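Local coordinates for protein ribonuclease J (Methanolobus psychrophilus R15, PDB 5HAB) that probably degrades RNA as a metallo-beta-lactamase/beta-CASP exoribonuclease, and is captured here with RNA bound, at residues B[385-388]-B[389-393]; B[125-128]-B[129-132]; B[410-413]-B[414-417]. The protein carries 1 engineered substitution. One frame throughout, in Å; residues are numbered along the deposited sequence.

Interaction 1: B[385-388]-B[389-393]. With SO4 (sulfate ion), chain I.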
ATOM      1  N   ALA B 385      11.335  -7.853  -9.618  1.00 36.52           N
ATOM      2  CA  ALA B 385      12.118  -7.275 -10.708  1.00 38.92           C
ATOM      3  C   ALA B 385      12.093  -8.186 -11.931  1.00 50.89           C
ATOM      4  O   ALA B 385      11.764  -7.743 -13.030  1.00 49.56           O
ATOM      5  CB  ALA B 385      13.547  -7.013 -10.275  1.00 35.61           C
ATOM      6  N   ASN B 386      12.418  -9.462 -11.748  1.00 40.26           N
ATOM      7  CA  ASN B 386      12.460 -10.358 -12.902  1.00 51.46           C
ATOM      8  C   ASN B 386      11.096 -10.420 -13.598  1.00 46.89           C
ATOM      9  O   ASN B 386      11.016 -10.419 -14.836  1.00 55.78           O
ATOM     10  CB  ASN B 386      12.918 -11.761 -12.493  1.00 45.94           C
ATOM     11  CG  ASN B 386      14.346 -11.780 -11.987  1.00 59.28           C
ATOM     12  OD1 ASN B 386      15.203 -11.061 -12.498  1.00 54.71           O
ATOM     13  ND2 ASN B 386      14.611 -12.613 -10.988  1.00 60.25           N
ATOM     14  N   ARG B 387      10.027 -10.436 -12.806  1.00 47.18           N
ATOM     15  CA  ARG B 387       8.677 -10.471 -13.361  1.00 46.31           C
ATOM     16  C   ARG B 387       8.363  -9.183 -14.111  1.00 48.66           C
ATOM     17  O   ARG B 387       7.761  -9.216 -15.183  1.00 38.43           O
ATOM     18  CB  ARG B 387       7.638 -10.688 -12.263  1.00 48.16           C
ATOM     19  CG  ARG B 387       6.997 -12.055 -12.286  1.00 61.17           C
ATOM     20  CD  ARG B 387       6.169 -12.276 -13.542  1.00 55.67           C
ATOM     21  NE  ARG B 387       4.742 -12.097 -13.293  1.00 53.81           N
ATOM     22  CZ  ARG B 387       3.961 -13.031 -12.759  1.00 51.46           C
ATOM     23  NH1 ARG B 387       4.475 -14.196 -12.391  1.00 54.48           N
ATOM     24  NH2 ARG B 387       2.672 -12.793 -12.570  1.00 62.71           N
ATOM     25  N   TYR B 388       8.780  -8.054 -13.549  1.00 31.94           N
ATOM     26  CA  TYR B 388       8.553  -6.769 -14.193  1.00 43.97           C
ATOM     27  C   TYR B 388       9.258  -6.703 -15.546  1.00 43.30           C
ATOM     28  O   TYR B 388       8.656  -6.291 -16.533  1.00 52.61           O
ATOM     29  CB  TYR B 388       9.010  -5.618 -13.293  1.00 33.22           C
ATOM     30  CG  TYR B 388       9.017  -4.270 -13.980  1.00 48.93           C
ATOM     31  CD1 TYR B 388       7.846  -3.542 -14.137  1.00 36.29           C
ATOM     32  CD2 TYR B 388      10.197  -3.721 -14.467  1.00 47.81           C
ATOM     33  CE1 TYR B 388       7.854  -2.306 -14.764  1.00 42.33           C
ATOM     34  CE2 TYR B 388      10.215  -2.490 -15.093  1.00 50.28           C
ATOM     35  CZ  TYR B 388       9.041  -1.787 -15.240  1.00 56.63           C
ATOM     36  OH  TYR B 388       9.059  -0.562 -15.862  1.00 48.01           O
ATOM     37  N   ALA B 389      10.524  -7.110 -15.594  1.00 49.07           N
ATOM     38  CA  ALA B 389      11.278  -7.095 -16.848  1.00 43.72           C
ATOM     39  C   ALA B 389      10.640  -8.026 -17.885  1.00 47.27           C
ATOM     40  O   ALA B 389      10.449  -7.643 -19.049  1.00 44.14           O
ATOM     41  CB  ALA B 389      12.729  -7.484 -16.600  1.00 43.28           C
ATOM     42  N   LEU B 390      10.293  -9.237 -17.451  1.00 34.28           N
ATOM     43  CA  LEU B 390       9.644 -10.202 -18.333  1.00 43.47           C
ATOM     44  C   LEU B 390       8.357  -9.631 -18.930  1.00 39.29           C
ATOM     45  O   LEU B 390       8.160  -9.632 -20.150  1.00 60.07           O
ATOM     46  CB  LEU B 390       9.330 -11.497 -17.576  1.00 32.53           C
ATOM     47  CG  LEU B 390       8.572 -12.555 -18.382  1.00 37.00           C
ATOM     48  CD1 LEU B 390       9.484 -13.182 -19.433  1.00 43.06           C
ATOM     49  CD2 LEU B 390       7.969 -13.615 -17.481  1.00 39.80           C
ATOM     50  N   GLU B 391       7.489  -9.131 -18.058  1.00 35.89           N
ATOM     51  CA  GLU B 391       6.188  -8.624 -18.473  1.00 46.87           C
ATOM     52  C   GLU B 391       6.320  -7.401 -19.366  1.00 35.58           C
ATOM     53  O   GLU B 391       5.604  -7.282 -20.353  1.00 40.00           O
ATOM     54  CB  GLU B 391       5.331  -8.292 -17.252  1.00 40.08           C
ATOM     55  CG  GLU B 391       4.443  -9.438 -16.814  1.00 56.74           C
ATOM     56  CD  GLU B 391       3.591  -9.086 -15.613  1.00 59.24           C
ATOM     57  OE1 GLU B 391       3.743  -9.754 -14.569  1.00 64.99           O
ATOM     58  OE2 GLU B 391       2.757  -8.160 -15.717  1.00 66.72           O
ATOM     59  N   THR B 392       7.239  -6.505 -19.021  1.00 36.77           N
ATOM     60  CA  THR B 392       7.505  -5.320 -19.831  1.00 32.39           C
ATOM     61  C   THR B 392       7.932  -5.716 -21.243  1.00 45.80           C
ATOM     62  O   THR B 392       7.457  -5.135 -22.218  1.00 40.68           O
ATOM     63  CB  THR B 392       8.590  -4.423 -19.205  1.00 34.47           C
ATOM     64  OG1 THR B 392       8.167  -3.993 -17.908  1.00 48.81           O
ATOM     65  CG2 THR B 392       8.846  -3.197 -20.075  1.00 35.72           C
ATOM     66  N   LYS B 393       8.819  -6.705 -21.356  1.00 44.34           N
ATOM     67  CA  LYS B 393       9.244  -7.175 -22.680  1.00 48.37           C
ATOM     68  C   LYS B 393       8.081  -7.785 -23.471  1.00 41.17           C
ATOM     69  O   LYS B 393       7.856  -7.437 -24.646  1.00 50.70           O
ATOM     70  CB  LYS B 393      10.383  -8.188 -22.545  1.00 45.88           C
ATOM     71  CG  LYS B 393      11.679  -7.569 -22.044  1.00 48.10           C
ATOM     72  CD  LYS B 393      12.703  -8.629 -21.690  1.00 40.90           C
ATOM     73  CE  LYS B 393      13.882  -8.007 -20.967  1.00 63.79           C
ATOM     74  NZ  LYS B 393      14.818  -9.031 -20.427  1.00 64.14           N
TER
HETATM   75  S   SO4 I 501       6.213   1.015 -17.877  1.00103.32           S
HETATM   76  O1  SO4 I 501       4.875   0.520 -18.201  1.00 63.86           O
HETATM   77  O2  SO4 I 501       6.433   0.990 -16.431  1.00 51.11           O
HETATM   78  O3  SO4 I 501       7.214   0.166 -18.521  1.00 99.49           O
HETATM   79  O4  SO4 I 501       6.348   2.383 -18.373  1.00 76.78           O

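Interaction 2: B[125-128]-B[129-132]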
ATOM      1  N   ILE B 125      12.721 -40.257   5.036  1.00 36.07           N
ATOM      2  CA  ILE B 125      11.401 -40.861   4.912  1.00 41.94           C
ATOM      3  C   ILE B 125      10.468 -39.888   4.204  1.00 60.45           C
ATOM      4  O   ILE B 125      10.392 -38.711   4.570  1.00 39.31           O
ATOM      5  CB  ILE B 125      10.831 -41.262   6.276  1.00 39.48           C
ATOM      6  CG1 ILE B 125      11.837 -42.115   7.050  1.00 50.62           C
ATOM      7  CG2 ILE B 125       9.513 -42.004   6.099  1.00 43.82           C
ATOM      8  CD1 ILE B 125      11.484 -42.282   8.515  1.00 50.43           C
ATOM      9  N   ALA B 126       9.765 -40.370   3.184  1.00 50.09           N
ATOM     10  CA  ALA B 126       8.916 -39.484   2.394  1.00 44.82           C
ATOM     11  C   ALA B 126       7.878 -40.251   1.585  1.00 51.12           C
ATOM     12  O   ALA B 126       7.906 -41.478   1.521  1.00 61.30           O
ATOM     13  CB  ALA B 126       9.773 -38.624   1.470  1.00 39.68           C
ATOM     14  N   THR B 127       6.947 -39.518   0.985  1.00 39.43           N
ATOM     15  CA  THR B 127       5.949 -40.117   0.110  1.00 42.51           C
ATOM     16  C   THR B 127       6.589 -40.531  -1.213  1.00 41.65           C
ATOM     17  O   THR B 127       7.619 -39.969  -1.596  1.00 41.46           O
ATOM     18  CB  THR B 127       4.788 -39.139  -0.158  1.00 44.35           C
ATOM     19  OG1 THR B 127       5.297 -37.957  -0.792  1.00 42.04           O
ATOM     20  CG2 THR B 127       4.083 -38.777   1.138  1.00 38.93           C
ATOM     21  N   PRO B 128       5.979 -41.502  -1.917  1.00 45.24           N
ATOM     22  CA  PRO B 128       6.486 -42.003  -3.201  1.00 37.86           C
ATOM     23  C   PRO B 128       6.939 -40.914  -4.169  1.00 49.85           C
ATOM     24  O   PRO B 128       8.076 -40.968  -4.647  1.00 53.01           O
ATOM     25  CB  PRO B 128       5.284 -42.762  -3.764  1.00 40.74           C
ATOM     26  CG  PRO B 128       4.625 -43.318  -2.548  1.00 46.14           C
ATOM     27  CD  PRO B 128       4.816 -42.287  -1.456  1.00 49.41           C
ATOM     28  N   TYR B 129       6.077 -39.940  -4.446  1.00 51.29           N
ATOM     29  CA  TYR B 129       6.439 -38.862  -5.359  1.00 49.78           C
ATOM     30  C   TYR B 129       7.621 -38.058  -4.815  1.00 39.08           C
ATOM     31  O   TYR B 129       8.599 -37.788  -5.529  1.00 49.96           O
ATOM     32  CB  TYR B 129       5.238 -37.945  -5.610  1.00 52.53           C
ATOM     33  CG  TYR B 129       5.503 -36.878  -6.649  1.00 55.73           C
ATOM     34  CD1 TYR B 129       5.774 -37.218  -7.969  1.00 56.18           C
ATOM     35  CD2 TYR B 129       5.482 -35.532  -6.312  1.00 39.94           C
ATOM     36  CE1 TYR B 129       6.021 -36.246  -8.920  1.00 51.30           C
ATOM     37  CE2 TYR B 129       5.723 -34.554  -7.259  1.00 42.35           C
ATOM     38  CZ  TYR B 129       5.994 -34.916  -8.561  1.00 53.31           C
ATOM     39  OH  TYR B 129       6.240 -33.944  -9.508  1.00 45.75           O
ATOM     40  N   THR B 130       7.523 -37.695  -3.540  1.00 40.94           N
ATOM     41  CA  THR B 130       8.590 -36.968  -2.864  1.00 50.53           C
ATOM     42  C   THR B 130       9.896 -37.748  -2.902  1.00 39.40           C
ATOM     43  O   THR B 130      10.951 -37.186  -3.209  1.00 36.78           O
ATOM     44  CB  THR B 130       8.244 -36.682  -1.396  1.00 42.91           C
ATOM     45  OG1 THR B 130       6.925 -36.132  -1.307  1.00 44.76           O
ATOM     46  CG2 THR B 130       9.245 -35.711  -0.800  1.00 30.96           C
ATOM     47  N   THR B 131       9.819 -39.040  -2.591  1.00 33.28           N
ATOM     48  CA  THR B 131      11.005 -39.892  -2.608  1.00 58.16           C
ATOM     49  C   THR B 131      11.629 -39.895  -3.990  1.00 43.94           C
ATOM     50  O   THR B 131      12.843 -39.803  -4.120  1.00 47.61           O
ATOM     51  CB  THR B 131      10.691 -41.351  -2.218  1.00 47.57           C
ATOM     52  OG1 THR B 131       9.727 -41.890  -3.130  1.00 63.86           O
ATOM     53  CG2 THR B 131      10.153 -41.443  -0.794  1.00 26.10           C
ATOM     54  N   ALA B 132      10.793 -39.986  -5.019  1.00 45.00           N
ATOM     55  CA  ALA B 132      11.284 -39.959  -6.389  1.00 37.20           C
ATOM     56  C   ALA B 132      12.028 -38.657  -6.678  1.00 51.17           C
ATOM     57  O   ALA B 132      13.101 -38.677  -7.277  1.00 55.27           O
ATOM     58  CB  ALA B 132      10.143 -40.149  -7.374  1.00 46.62           C
TER

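Interaction 3: B[410-413]-B[414-417]. With SO4 (sulfate ion), chain K; nucleotides of chain D.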
ATOM      1  N   HIS B 410      -1.764 -22.331   0.903  1.00 38.08           N
ATOM      2  CA  HIS B 410      -1.613 -22.280   2.361  1.00 31.15           C
ATOM      3  C   HIS B 410      -2.916 -21.995   3.114  1.00 31.14           C
ATOM      4  O   HIS B 410      -3.791 -21.275   2.633  1.00 34.91           O
ATOM      5  CB  HIS B 410      -0.578 -21.217   2.752  1.00 29.42           C
ATOM      6  CG  HIS B 410       0.804 -21.501   2.254  1.00 32.03           C
ATOM      7  ND1 HIS B 410       1.671 -22.352   2.905  1.00 27.00           N
ATOM      8  CD2 HIS B 410       1.474 -21.037   1.171  1.00 33.44           C
ATOM      9  CE1 HIS B 410       2.813 -22.405   2.242  1.00 39.68           C
ATOM     10  NE2 HIS B 410       2.719 -21.615   1.187  1.00 32.13           N
ATOM     11  N   ALA B 411      -3.010 -22.549   4.318  1.00 29.01           N
ATOM     12  CA  ALA B 411      -4.175 -22.390   5.181  1.00 28.96           C
ATOM     13  C   ALA B 411      -4.409 -20.934   5.589  1.00 39.14           C
ATOM     14  O   ALA B 411      -3.469 -20.199   5.913  1.00 27.42           O
ATOM     15  CB  ALA B 411      -4.022 -23.250   6.419  1.00 26.11           C
ATOM     16  N   TYR B 412      -5.670 -20.523   5.568  1.00 34.17           N
ATOM     17  CA  TYR B 412      -6.038 -19.195   6.043  1.00 37.63           C
ATOM     18  C   TYR B 412      -6.358 -19.274   7.535  1.00 29.37           C
ATOM     19  O   TYR B 412      -6.279 -20.347   8.132  1.00 34.30           O
ATOM     20  CB  TYR B 412      -7.233 -18.639   5.258  1.00 32.78           C
ATOM     21  CG  TYR B 412      -6.895 -18.157   3.865  1.00 35.18           C
ATOM     22  CD1 TYR B 412      -5.663 -18.442   3.292  1.00 21.98           C
ATOM     23  CD2 TYR B 412      -7.802 -17.402   3.129  1.00 27.35           C
ATOM     24  CE1 TYR B 412      -5.347 -18.003   2.016  1.00 29.88           C
ATOM     25  CE2 TYR B 412      -7.492 -16.954   1.855  1.00 23.75           C
ATOM     26  CZ  TYR B 412      -6.266 -17.260   1.304  1.00 35.35           C
ATOM     27  OH  TYR B 412      -5.948 -16.823   0.037  1.00 36.09           O
ATOM     28  N   ARG B 413      -6.714 -18.140   8.125  1.00 29.02           N
ATOM     29  CA  ARG B 413      -6.952 -18.050   9.564  1.00 34.67           C
ATOM     30  C   ARG B 413      -7.960 -19.085  10.077  1.00 30.66           C
ATOM     31  O   ARG B 413      -7.696 -19.762  11.069  1.00 38.79           O
ATOM     32  CB  ARG B 413      -7.392 -16.623   9.938  1.00 23.94           C
ATOM     33  CG  ARG B 413      -7.631 -16.423  11.428  1.00 35.97           C
ATOM     34  CD  ARG B 413      -8.054 -14.997  11.800  1.00 42.26           C
ATOM     35  NE  ARG B 413      -7.179 -13.972  11.228  1.00 42.51           N
ATOM     36  CZ  ARG B 413      -7.584 -12.968  10.453  1.00 47.16           C
ATOM     37  NH1 ARG B 413      -8.865 -12.840  10.129  1.00 46.38           N
ATOM     38  NH2 ARG B 413      -6.699 -12.090   9.996  1.00 46.99           N
ATOM     39  N   GLU B 414      -9.101 -19.221   9.408  1.00 28.53           N
ATOM     40  CA  GLU B 414     -10.154 -20.111   9.896  1.00 27.18           C
ATOM     41  C   GLU B 414      -9.801 -21.585   9.696  1.00 32.86           C
ATOM     42  O   GLU B 414     -10.269 -22.456  10.441  1.00 40.42           O
ATOM     43  CB  GLU B 414     -11.486 -19.791   9.211  1.00 34.24           C
ATOM     44  CG  GLU B 414     -11.945 -18.351   9.392  1.00 35.95           C
ATOM     45  CD  GLU B 414     -11.893 -17.899  10.837  1.00 40.60           C
ATOM     46  OE1 GLU B 414     -12.375 -18.649  11.710  1.00 42.46           O
ATOM     47  OE2 GLU B 414     -11.387 -16.789  11.102  1.00 34.01           O
ATOM     48  N   ASP B 415      -8.981 -21.862   8.688  1.00 29.39           N
ATOM     49  CA  ASP B 415      -8.436 -23.202   8.508  1.00 40.40           C
ATOM     50  C   ASP B 415      -7.586 -23.580   9.723  1.00 36.00           C
ATOM     51  O   ASP B 415      -7.696 -24.688  10.259  1.00 37.47           O
ATOM     52  CB  ASP B 415      -7.611 -23.278   7.226  1.00 30.22           C
ATOM     53  CG  ASP B 415      -8.430 -22.951   5.994  1.00 36.36           C
ATOM     54  OD1 ASP B 415      -9.480 -23.593   5.798  1.00 44.56           O
ATOM     55  OD2 ASP B 415      -8.033 -22.043   5.229  1.00 40.19           O
ATOM     56  N   HIS B 416      -6.756 -22.643  10.170  1.00 29.90           N
ATOM     57  CA  HIS B 416      -5.962 -22.851  11.378  1.00 28.30           C
ATOM     58  C   HIS B 416      -6.839 -22.974  12.607  1.00 33.60           C
ATOM     59  O   HIS B 416      -6.545 -23.753  13.509  1.00 29.16           O
ATOM     60  CB  HIS B 416      -4.958 -21.717  11.564  1.00 20.79           C
ATOM     61  CG  HIS B 416      -3.740 -21.854  10.710  1.00 31.94           C
ATOM     62  ND1 HIS B 416      -2.864 -22.911  10.838  1.00 28.29           N
ATOM     63  CD2 HIS B 416      -3.250 -21.074   9.715  1.00 30.17           C
ATOM     64  CE1 HIS B 416      -1.886 -22.775   9.959  1.00 26.71           C
ATOM     65  NE2 HIS B 416      -2.095 -21.669   9.267  1.00 31.06           N
ATOM     66  N   TRP B 417      -7.918 -22.199  12.635  1.00 35.22           N
ATOM     67  CA  TRP B 417      -8.893 -22.252  13.720  1.00 34.82           C
ATOM     68  C   TRP B 417      -9.453 -23.668  13.876  1.00 39.14           C
ATOM     69  O   TRP B 417      -9.429 -24.257  14.967  1.00 48.23           O
ATOM     70  CB  TRP B 417     -10.016 -21.247  13.447  1.00 38.78           C
ATOM     71  CG  TRP B 417     -11.093 -21.205  14.473  1.00 35.41           C
ATOM     72  CD1 TRP B 417     -12.308 -21.818  14.412  1.00 46.30           C
ATOM     73  CD2 TRP B 417     -11.070 -20.476  15.704  1.00 37.69           C
ATOM     74  NE1 TRP B 417     -13.040 -21.531  15.539  1.00 41.76           N
ATOM     75  CE2 TRP B 417     -12.303 -20.710  16.349  1.00 35.80           C
ATOM     76  CE3 TRP B 417     -10.125 -19.659  16.329  1.00 39.63           C
ATOM     77  CZ2 TRP B 417     -12.615 -20.153  17.585  1.00 35.70           C
ATOM     78  CZ3 TRP B 417     -10.438 -19.105  17.558  1.00 50.20           C
ATOM     79  CH2 TRP B 417     -11.671 -19.355  18.172  1.00 44.40           C
TER
HETATM   80  S   SO4 K 503      -8.574  -8.869   8.859  1.00 94.34           S
HETATM   81  O1  SO4 K 503      -8.874  -7.678   8.071  1.00 87.80           O
HETATM   82  O2  SO4 K 503      -9.819  -9.529   9.247  1.00 81.02           O
HETATM   83  O3  SO4 K 503      -7.765  -9.782   8.057  1.00 69.64           O
HETATM   84  O4  SO4 K 503      -7.831  -8.485  10.057  1.00110.60           O
ATOM     85  OP3   A D   1       0.446 -18.484  -3.725  1.00 60.06           O
ATOM     86  P     A D   1       0.869 -19.296  -2.558  1.00 52.80           P
ATOM     87  OP1   A D   1       0.831 -20.731  -2.938  1.00 49.39           O
ATOM     88  OP2   A D   1       0.098 -18.842  -1.374  1.00 51.04           O
ATOM     89  O5'   A D   1       2.372 -18.899  -2.240  1.00 68.43           O
ATOM     90  C5'   A D   1       3.369 -18.876  -3.257  1.00 84.49           C
ATOM     91  C4'   A D   1       4.749 -18.913  -2.651  1.00 94.56           C
ATOM     92  O4'   A D   1       5.027 -17.617  -2.051  1.00 88.52           O
ATOM     93  C3'   A D   1       4.925 -19.948  -1.542  1.00 84.04           C
ATOM     94  O3'   A D   1       6.230 -20.520  -1.586  1.00105.02           O
ATOM     95  C2'   A D   1       4.747 -19.130  -0.266  1.00 84.75           C
ATOM     96  O2'   A D   1       5.413 -19.657   0.862  1.00 83.99           O
ATOM     97  C1'   A D   1       5.309 -17.767  -0.671  1.00 97.70           C
ATOM     98  N9    A D   1       4.658 -16.661   0.042  1.00107.17           N
ATOM     99  C8    A D   1       3.313 -16.558   0.317  1.00 90.78           C
ATOM    100  N7    A D   1       2.979 -15.477   0.979  1.00 88.12           N
ATOM    101  C5    A D   1       4.189 -14.820   1.160  1.00102.41           C
ATOM    102  C6    A D   1       4.511 -13.606   1.796  1.00106.15           C
ATOM    103  N6    A D   1       3.606 -12.814   2.383  1.00 88.68           N
ATOM    104  N1    A D   1       5.811 -13.231   1.804  1.00111.50           N
ATOM    105  C2    A D   1       6.716 -14.028   1.215  1.00 99.33           C
ATOM    106  N3    A D   1       6.536 -15.190   0.585  1.00 95.64           N
ATOM    107  C4    A D   1       5.235 -15.538   0.593  1.00102.13           C
TER
HETATM  108  O   HOH W   1      -0.939 -20.390   7.336  1.00 29.32           O

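Interaction 1: B[385-388]-B[389-393]
Y388 lays one face of its ring against T392, one helical turn on: T392 OG1 sits 3.5 Å above the ring plane, over the ring centre. The ring gets there because its CG is anti to the backbone N (chi1 170°), which swings it along the helix toward T392. The same hydroxyl donates to the backbone, T392 OG1 lying 2.7 Å from Y388 O and well above the carbonyl plane. T392 N reaches that oxygen from the opposite face at 2.9 Å, so Y388 O is gripped by two donors of one residue. At the far end of the ring, Y388 OH donates to O2 of a sulfate (3.1 Å), which lies at the ring edge and is also held by R58 and R61 of the second subunit. All this happens on helix 381-396, the crossover of a beta-alpha-beta unit between parallel strands 370-374 and 400-402 in the beta-CASP domain. On another side of the helix, R387 and E391 form an i to i+4 salt bridge, R387 NE to E391 OE1 at 2.8 Å. The oxygen lies in the guanidinium plane but presents its anti lone pair, with guanidinium and carboxylate planes 49° apart. R387 bends at chi2 and chi3 to bring NE there, while its NH2 pairs with D403 and its NH1 with H345 O; three acceptors would thus fix the rotation of the guanidinium. L390 packs on F373 and on L353 of helix 352-357, whereas Y388 and T392 meet M382 and I64 of the second subunit.

Interaction 2: B[125-128]-B[129-132]
A126 CB rests against two threonine methyls, 3.7 Å from T130 CG2 and 3.6 Å from T131 CG2, where strand 124-126 turns into helix 128-138. This is the first half of a beta-alpha-beta crossover in the metallo-beta-lactamase part of the chain, with T127 at the N-cap position and P128 in the first turn. The strand side is the tightly packed part: T127 rests on F169, and T131 is covered by I150 and A152 of the neighbouring strand. T130 sets OG1 beside its backbone N, anti to the carbonyl carbon (chi1 -48°), which turns the hydroxyl to T127 and leaves CG2 facing A126. T130 OG1 and T127 OG1 stand 2.5 Å apart, very short and so of doubtful precision; T127 OG1 also bonds D178 O. The backbone closes the turn with a bond of 2.6 Å from T131 N to T127 O. Y129 is buried too, its ring leading away from the turn to T301 and A302 of helix 293-304, where its hydroxyl bonds Y298 O. The looser side is that of P128 and A132, both only partly buried, the proline ring resting on D178 and Y307 and A132 CB meeting T301. Between these two residues P128 O accepts A132 N at 2.9 Å.

Interaction 3: B[410-413]-B[414-417]
D415 reaches back across the start of its helix to the backbone of Y412: D415 OD2 accepts from Y412 N at 2.8 Å, through the anti lone pair. With CG beside the backbone N (chi1 -60°), the carboxylate lies near the N-terminal end of the helix, which would favour its negative charge, and T238 N donates to the same oxygen. Y412 is the N-cap residue, and Y412 O accepts H416 N at 3.1 Å, the first bond of the helix. A411 CB packs on D415 CB (3.7 Å) and makes a CH-pi contact with H416, standing 4.1 Å from the ring centroid. At the edge of that ring a water links H416 NE2 (2.6 Å) to A411 O, while Y441 meets the ring edge-to-face. R413 and E414 run side by side, their charged groups not in contact. R413 NH2 donates to sulfate O3 at 3.2 Å in an almost straight bond of 176°; E414 instead pairs with R400 of the third subunit, which also forms a cation-pi contact with W417. In the loop, H410 NE2 approaches O2' of the bound adenosine nucleotide at 3.3 Å, and E228 holds the ring through ND1. Helix 413-423 follows the loop whose H410 meets the RNA; H416 lies against strand 222-228, and R413, H416 and W417 against M444 of helix 435-447.

Interactions 2 and 3 are buried helix starts, each with an N-cap residue, while interaction 1 lies mid-helix and partly buried, its centre about 25 Å from the centre of the chain. No two share an element: interaction 2 belongs to the metallo-beta-lactamase part, interaction 1 to a crossover of the beta-CASP sheet, and interaction 3 to the RNA specificity region. Their chemistry follows their place. Threonine hydroxyls and methyls close interaction 2, which no other subunit touches; a carboxylate and a histidine ring close interaction 3, whose loop residue H410 reaches the RNA. Interactions 1 and 3 both face other subunits, the second and the third respectively, and each meets a sulfate shared with that subunit.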